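Local structure of particle-associated lyase (Acinetobacter bacteriophage AP22, 4Y9V) at residues Lys552-Leu563 / Thr613-Glu624. The protein binds the capsular saccharide of Acinetobacter baumannii and, as a trimeric phage tailspike lyase, probably cleaves it. Residues are numbered along the deposited sequence; the frame is centred on the assembly and turned at random.
Sequences KAPNVIVSVGNL and TFNLYWESGIRE
I557 and E619 exchange both of their backbone hydrogen bonds, I557 N to E619 O at 2.9 Å with an N-H...O angle of 167°, and they are one of four hydrogen-bonded pairs, N555 with G621 to G561 with N615, that zip strands 555-561 and 613-623 into an antiparallel ladder. The strand axes approach to 4.6 Å at 160°. Packing is tight around V560: its CG2, anti to the backbone N, reaches obliquely to F614 CD1 at 3.6 Å, while L616 CD2 meets V560 CB at 4.0 Å; I602 covers L616 and F614, and strands 586-594 and 597-604 cover V556 and V558. This pairing belongs to the Ig-like C-terminal region of the tailspike, and strand 518-531 continues the sheet on the other side of 613-623. The face of I557, S559 and E619 faces the other two subunits: I557 packs on I557 of both, and S559 OG hydrogen-bonds V558 N of the second. Water enters at both ends, where K552, E624, L563 and T613 are partly exposed. At one, the extended K552 chain brings NZ to the syn lone pair of E624 OE2, a 2.7 Å salt bridge, and a water also joins NZ to E624 OE1, which accepts from T519 N. At the other, N615 ND2 divides two weak bonds between N562 O (3.3 Å, 135°) and Y617 OH; a water bridges N562 OD1 and T613 O, while N562 ND2 bonds S591 O of the second subunit.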
ATOM      1  N   LYS A 552      -2.992  26.335  24.076  1.00  7.05           N
ATOM      2  CA  LYS A 552      -2.541  27.606  24.620  1.00  8.86           C
ATOM      3  C   LYS A 552      -3.067  28.668  23.634  1.00  8.03           C
ATOM      4  O   LYS A 552      -3.497  28.383  22.533  1.00  7.26           O
ATOM      5  CB  LYS A 552      -1.068  27.668  24.808  1.00 11.15           C
ATOM      6  CG  LYS A 552      -0.357  27.511  23.476  1.00 11.71           C
ATOM      7  CD  LYS A 552       1.046  27.616  24.015  1.00 18.11           C
ATOM      8  CE  LYS A 552       1.970  27.444  22.937  1.00 22.82           C
ATOM      9  NZ  LYS A 552       3.379  27.327  23.502  1.00 20.19           N
ATOM     10  N   ALA A 553      -3.016  29.943  24.048  1.00  9.01           N
ATOM     11  CA  ALA A 553      -3.495  31.003  23.179  1.00  8.05           C
ATOM     12  C   ALA A 553      -2.780  30.915  21.833  1.00  6.89           C
ATOM     13  O   ALA A 553      -1.536  30.909  21.791  1.00  7.90           O
ATOM     14  CB  ALA A 553      -3.252  32.350  23.843  1.00  9.92           C
ATOM     15  N   PRO A 554      -3.529  30.906  20.731  1.00  6.21           N
ATOM     16  CA  PRO A 554      -2.905  30.770  19.426  1.00  5.89           C
ATOM     17  C   PRO A 554      -2.330  32.098  18.924  1.00  5.72           C
ATOM     18  O   PRO A 554      -2.610  33.182  19.449  1.00  6.45           O
ATOM     19  CB  PRO A 554      -4.038  30.282  18.537  1.00  6.28           C
ATOM     20  CG  PRO A 554      -5.266  30.933  19.164  1.00  6.31           C
ATOM     21  CD  PRO A 554      -4.997  30.817  20.650  1.00  6.61           C
ATOM     22  N   ASN A 555      -1.577  32.006  17.845  1.00  5.44           N
ATOM     23  CA  ASN A 555      -1.290  33.190  17.040  1.00  5.49           C
ATOM     24  C   ASN A 555      -2.606  33.627  16.369  1.00  5.56           C
ATOM     25  O   ASN A 555      -3.402  32.768  15.966  1.00  6.23           O
ATOM     26  CB  ASN A 555      -0.266  32.864  15.965  1.00  5.90           C
ATOM     27  CG  ASN A 555       0.994  32.260  16.475  1.00  6.17           C
ATOM     28  OD1 ASN A 555       1.507  32.630  17.539  1.00 10.15           O
ATOM     29  ND2 ASN A 555       1.541  31.322  15.741  1.00  8.25           N
ATOM     30  N   VAL A 556      -2.804  34.943  16.241  1.00  5.41           N
ATOM     31  CA  VAL A 556      -4.011  35.467  15.652  1.00  5.34           C
ATOM     32  C   VAL A 556      -3.651  36.597  14.687  1.00  5.49           C
ATOM     33  O   VAL A 556      -2.952  37.535  15.078  1.00  6.65           O
ATOM     34  CB  VAL A 556      -5.022  35.999  16.679  1.00  5.98           C
ATOM     35  CG1 VAL A 556      -6.313  36.411  15.998  1.00  6.86           C
ATOM     36  CG2 VAL A 556      -5.277  34.951  17.780  1.00  7.09           C
ATOM     37  N   ILE A 557      -4.179  36.551  13.474  0.64  5.82           N
ATOM     38  CA  ILE A 557      -4.113  37.607  12.477  0.64  5.75           C
ATOM     39  C   ILE A 557      -5.519  38.172  12.260  0.64  5.76           C
ATOM     40  O   ILE A 557      -6.404  37.342  12.038  0.64  6.97           O
ATOM     41  CB  ILE A 557      -3.554  37.065  11.156  0.64  8.83           C
ATOM     42  CG1 ILE A 557      -2.176  36.470  11.298  0.64 11.50           C
ATOM     43  CG2 ILE A 557      -3.563  38.181  10.114  0.64  9.29           C
ATOM     44  CD1 ILE A 557      -1.125  37.383  11.790  0.64 14.36           C
ATOM     45  N   VAL A 558      -5.714  39.487  12.341  0.62  5.42           N
ATOM     46  CA  VAL A 558      -6.997  40.145  12.045  0.62  5.21           C
ATOM     47  C   VAL A 558      -6.775  41.157  10.909  0.62  4.77           C
ATOM     48  O   VAL A 558      -5.809  41.917  10.946  0.62  6.24           O
ATOM     49  CB  VAL A 558      -7.574  40.834  13.284  0.62  5.99           C
ATOM     50  CG1 VAL A 558      -8.818  41.646  12.899  0.62  5.56           C
ATOM     51  CG2 VAL A 558      -7.837  39.782  14.334  0.62  6.50           C
ATOM     52  N   SER A 559      -7.685  41.184   9.933  0.69  4.90           N
ATOM     53  CA  SER A 559      -7.703  42.128   8.837  0.69  4.98           C
ATOM     54  C   SER A 559      -9.107  42.694   8.632  0.69  4.68           C
ATOM     55  O   SER A 559     -10.080  42.091   9.093  0.69  6.25           O
ATOM     56  CB  SER A 559      -7.238  41.420   7.564  0.69  6.30           C
ATOM     57  OG  SER A 559      -6.953  42.255   6.450  0.69  9.01           O
ATOM     58  N   VAL A 560      -9.215  43.821   7.961  1.00  5.20           N
ATOM     59  CA  VAL A 560     -10.491  44.497   7.695  1.00  5.66           C
ATOM     60  C   VAL A 560     -10.675  44.618   6.190  1.00  5.41           C
ATOM     61  O   VAL A 560      -9.717  44.863   5.437  1.00  7.67           O
ATOM     62  CB  VAL A 560     -10.511  45.852   8.434  1.00  6.57           C
ATOM     63  CG1 VAL A 560      -9.454  46.820   8.004  1.00  8.86           C
ATOM     64  CG2 VAL A 560     -11.884  46.496   8.363  1.00  9.06           C
ATOM     65  N   GLY A 561     -11.911  44.476   5.720  1.00  5.14           N
ATOM     66  CA  GLY A 561     -12.148  44.574   4.308  1.00  5.46           C
ATOM     67  C   GLY A 561     -13.592  44.771   3.949  1.00  5.27           C
ATOM     68  O   GLY A 561     -14.517  44.689   4.764  1.00  5.52           O
ATOM     69  N   ASN A 562     -13.790  45.020   2.655  1.00  5.42           N
ATOM     70  CA  ASN A 562     -15.095  45.311   2.088  1.00  5.47           C
ATOM     71  C   ASN A 562     -15.952  44.055   1.985  1.00  5.44           C
ATOM     72  O   ASN A 562     -15.465  42.916   1.985  1.00  6.68           O
ATOM     73  CB  ASN A 562     -14.853  45.937   0.724  1.00  6.72           C
ATOM     74  CG  ASN A 562     -16.014  46.720   0.159  1.00  7.30           C
ATOM     75  OD1 ASN A 562     -17.052  46.920   0.792  1.00  8.07           O
ATOM     76  ND2 ASN A 562     -15.764  47.226  -1.036  1.00  8.91           N
ATOM     77  N   LEU A 563     -17.259  44.285   1.884  1.00  5.78           N
ATOM     78  CA  LEU A 563     -18.241  43.258   1.629  1.00  5.76           C
ATOM     79  C   LEU A 563     -18.231  42.801   0.165  1.00  5.79           C
ATOM     80  O   LEU A 563     -18.066  43.641  -0.743  1.00  6.26           O
ATOM     81  CB  LEU A 563     -19.666  43.803   1.890  1.00  5.92           C
ATOM     82  CG  LEU A 563     -19.941  44.321   3.298  1.00  6.50           C
ATOM     83  CD1 LEU A 563     -21.327  44.931   3.320  1.00  7.85           C
ATOM     84  CD2 LEU A 563     -19.769  43.246   4.352  1.00  8.19           C
ATOM     85  N   THR A 613     -21.082  49.244   7.546  1.00  7.19           N
ATOM     86  CA  THR A 613     -21.046  47.785   7.645  1.00  6.62           C
ATOM     87  C   THR A 613     -19.908  47.256   6.790  1.00  6.31           C
ATOM     88  O   THR A 613     -19.762  47.645   5.604  1.00  7.08           O
ATOM     89  CB  THR A 613     -22.402  47.180   7.203  1.00  6.61           C
ATOM     90  OG1 THR A 613     -23.437  47.694   8.038  1.00  7.41           O
ATOM     91  CG2 THR A 613     -22.385  45.674   7.260  1.00  7.59           C
ATOM     92  N   PHE A 614     -19.082  46.374   7.364  1.00  6.06           N
ATOM     93  CA  PHE A 614     -17.892  45.871   6.676  1.00  6.17           C
ATOM     94  C   PHE A 614     -17.468  44.576   7.338  1.00  5.58           C
ATOM     95  O   PHE A 614     -18.035  44.168   8.353  1.00  6.67           O
ATOM     96  CB  PHE A 614     -16.796  46.945   6.631  1.00  6.93           C
ATOM     97  CG  PHE A 614     -16.411  47.443   8.033  1.00  7.03           C
ATOM     98  CD1 PHE A 614     -15.424  46.808   8.743  1.00  8.23           C
ATOM     99  CD2 PHE A 614     -17.060  48.529   8.575  1.00  7.77           C
ATOM    100  CE1 PHE A 614     -15.102  47.255  10.022  1.00  9.60           C
ATOM    101  CE2 PHE A 614     -16.739  48.977   9.842  1.00  8.71           C
ATOM    102  CZ  PHE A 614     -15.752  48.335  10.564  1.00  9.00           C
ATOM    103  N   ASN A 615     -16.459  43.936   6.770  1.00  5.31           N
ATOM    104  CA  ASN A 615     -15.970  42.657   7.296  1.00  5.19           C
ATOM    105  C   ASN A 615     -14.705  42.798   8.124  1.00  4.91           C
ATOM    106  O   ASN A 615     -13.787  43.558   7.789  1.00  5.43           O
ATOM    107  CB  ASN A 615     -15.669  41.717   6.135  1.00  5.27           C
ATOM    108  CG  ASN A 615     -16.918  41.117   5.526  1.00  5.29           C
ATOM    109  OD1 ASN A 615     -17.887  40.838   6.224  1.00  6.27           O
ATOM    110  ND2 ASN A 615     -16.846  40.902   4.208  1.00  6.11           N
ATOM    111  N   LEU A 616     -14.644  41.966   9.157  1.00  4.94           N
ATOM    112  CA  LEU A 616     -13.418  41.628   9.848  1.00  5.18           C
ATOM    113  C   LEU A 616     -13.114  40.152   9.551  1.00  5.22           C
ATOM    114  O   LEU A 616     -13.994  39.318   9.544  1.00  7.71           O
ATOM    115  CB  LEU A 616     -13.496  41.878  11.355  1.00  5.64           C
ATOM    116  CG  LEU A 616     -13.546  43.340  11.723  1.00  7.71           C
ATOM    117  CD1 LEU A 616     -13.909  43.555  13.160  1.00  7.89           C
ATOM    118  CD2 LEU A 616     -12.124  43.941  11.513  1.00 19.07           C
ATOM    119  N   TYR A 617     -11.840  39.879   9.328  1.00  5.13           N
ATOM    120  CA  TYR A 617     -11.342  38.547   9.035  1.00  5.32           C
ATOM    121  C   TYR A 617     -10.338  38.162  10.096  1.00  5.24           C
ATOM    122  O   TYR A 617      -9.624  39.013  10.643  1.00  6.06           O
ATOM    123  CB  TYR A 617     -10.679  38.504   7.668  1.00  5.53           C
ATOM    124  CG  TYR A 617     -11.585  38.893   6.546  1.00  5.56           C
ATOM    125  CD1 TYR A 617     -12.426  37.954   5.972  1.00  5.49           C
ATOM    126  CD2 TYR A 617     -11.613  40.191   6.030  1.00  5.99           C
ATOM    127  CE1 TYR A 617     -13.273  38.282   4.920  1.00  5.64           C
ATOM    128  CE2 TYR A 617     -12.437  40.522   4.970  1.00  6.04           C
ATOM    129  CZ  TYR A 617     -13.256  39.568   4.390  1.00  5.65           C
ATOM    130  OH  TYR A 617     -14.029  39.939   3.333  1.00  6.10           O
ATOM    131  N   TRP A 618     -10.213  36.857  10.352  1.00  5.45           N
ATOM    132  CA  TRP A 618      -9.284  36.374  11.338  1.00  5.61           C
ATOM    133  C   TRP A 618      -8.730  35.016  10.908  1.00  5.09           C
ATOM    134  O   TRP A 618      -9.384  34.254  10.193  1.00  5.24           O
ATOM    135  CB  TRP A 618      -9.944  36.283  12.753  1.00  6.24           C
ATOM    136  CG  TRP A 618     -11.121  35.342  12.755  1.00  6.26           C
ATOM    137  CD1 TRP A 618     -12.418  35.617  12.424  1.00  6.47           C
ATOM    138  CD2 TRP A 618     -11.068  33.943  13.013  1.00  6.14           C
ATOM    139  NE1 TRP A 618     -13.189  34.497  12.470  1.00  7.12           N
ATOM    140  CE2 TRP A 618     -12.367  33.437  12.844  1.00  6.53           C
ATOM    141  CE3 TRP A 618     -10.054  33.032  13.398  1.00  6.30           C
ATOM    142  CZ2 TRP A 618     -12.682  32.080  13.025  1.00  7.58           C
ATOM    143  CZ3 TRP A 618     -10.370  31.708  13.558  1.00  7.34           C
ATOM    144  CH2 TRP A 618     -11.669  31.233  13.394  1.00  8.05           C
ATOM    145  N   GLU A 619      -7.536  34.740  11.427  0.60  5.42           N
ATOM    146  CA  GLU A 619      -6.896  33.445  11.285  0.60  5.02           C
ATOM    147  C   GLU A 619      -6.166  33.115  12.575  0.60  5.01           C
ATOM    148  O   GLU A 619      -5.499  33.992  13.135  0.60  6.99           O
ATOM    149  CB  GLU A 619      -5.901  33.460  10.110  0.60  6.40           C
ATOM    150  CG  GLU A 619      -5.320  32.089   9.820  0.60  8.62           C
ATOM    151  CD  GLU A 619      -4.504  32.059   8.580  0.60 13.02           C
ATOM    152  OE1 GLU A 619      -3.341  31.556   8.759  0.60 21.72           O
ATOM    153  OE2 GLU A 619      -4.936  32.517   7.514  0.60 21.37           O
ATOM    154  N   SER A 620      -6.283  31.878  13.032  1.00  5.40           N
ATOM    155  CA  SER A 620      -5.577  31.411  14.209  1.00  5.40           C
ATOM    156  C   SER A 620      -4.704  30.209  13.843  1.00  5.32           C
ATOM    157  O   SER A 620      -5.027  29.449  12.922  1.00  6.06           O
ATOM    158  CB  SER A 620      -6.561  30.995  15.285  1.00  6.06           C
ATOM    159  OG  SER A 620      -7.424  29.943  14.886  1.00  5.87           O
ATOM    160  N   GLY A 621      -3.655  29.982  14.618  1.00  5.67           N
ATOM    161  CA  GLY A 621      -2.832  28.794  14.425  1.00  5.45           C
ATOM    162  C   GLY A 621      -1.679  28.794  15.409  1.00  4.92           C
ATOM    163  O   GLY A 621      -1.406  29.797  16.055  1.00  5.21           O
ATOM    164  N   ILE A 622      -0.975  27.646  15.471  1.00  5.11           N
ATOM    165  CA  ILE A 622       0.281  27.546  16.232  1.00  5.01           C
ATOM    166  C   ILE A 622       1.256  26.733  15.372  1.00  5.05           C
ATOM    167  O   ILE A 622       0.883  25.656  14.890  1.00  5.55           O
ATOM    168  CB  ILE A 622       0.084  26.901  17.616  1.00  5.22           C
ATOM    169  CG1 ILE A 622      -0.840  27.761  18.462  1.00  5.84           C
ATOM    170  CG2 ILE A 622       1.434  26.658  18.269  1.00  6.54           C
ATOM    171  CD1 ILE A 622      -1.237  27.156  19.805  1.00  6.67           C
ATOM    172  N   ARG A 623       2.459  27.240  15.165  0.57  5.48           N
ATOM    173  CA  ARG A 623       3.523  26.619  14.382  0.57  5.60           C
ATOM    174  C   ARG A 623       4.867  26.797  15.073  0.57  5.49           C
ATOM    175  O   ARG A 623       5.563  27.797  14.858  0.57  7.84           O
ATOM    176  CB  ARG A 623       3.636  27.202  12.964  0.57  6.61           C
ATOM    177  CG  ARG A 623       2.367  27.101  12.153  0.57  6.94           C
ATOM    178  CD  ARG A 623       1.971  25.716  11.727  0.57  7.30           C
ATOM    179  NE  ARG A 623       2.907  25.142  10.750  0.57  7.86           N
ATOM    180  CZ  ARG A 623       2.653  24.133   9.933  0.57  8.10           C
ATOM    181  NH1 ARG A 623       3.563  23.717   9.076  0.57 16.51           N
ATOM    182  NH2 ARG A 623       1.483  23.559   9.949  0.57  9.34           N
ATOM    183  N   GLU A 624       5.274  25.872  15.928  1.00  6.31           N
ATOM    184  CA  GLU A 624       6.478  26.050  16.767  1.00  6.46           C
ATOM    185  C   GLU A 624       7.650  25.162  16.382  1.00  7.81           C
ATOM    186  O   GLU A 624       8.710  25.194  17.070  1.00 10.01           O
ATOM    187  CB  GLU A 624       6.148  25.748  18.226  1.00  6.87           C
ATOM    188  CG  GLU A 624       5.106  26.662  18.812  1.00  7.71           C
ATOM    189  CD  GLU A 624       4.511  26.216  20.128  1.00  8.26           C
ATOM    190  OE1 GLU A 624       4.296  24.998  20.355  1.00  8.20           O
ATOM    191  OE2 GLU A 624       4.136  27.122  20.905  1.00 14.32           O
TER
HETATM  192  O   HOH W   1       3.672  24.246  22.932  1.00 11.96           O
HETATM  193  O   HOH W   2       3.629  29.381  16.830  0.60  6.05           O
HETATM  194  O   HOH W   3       3.426  29.688  16.035  0.40  7.02           O
HETATM  195  O   HOH W   4     -12.807  41.995   1.857  1.00  6.10           O
HETATM  196  O   HOH W   5     -17.863  47.266   3.396  0.70 12.24           O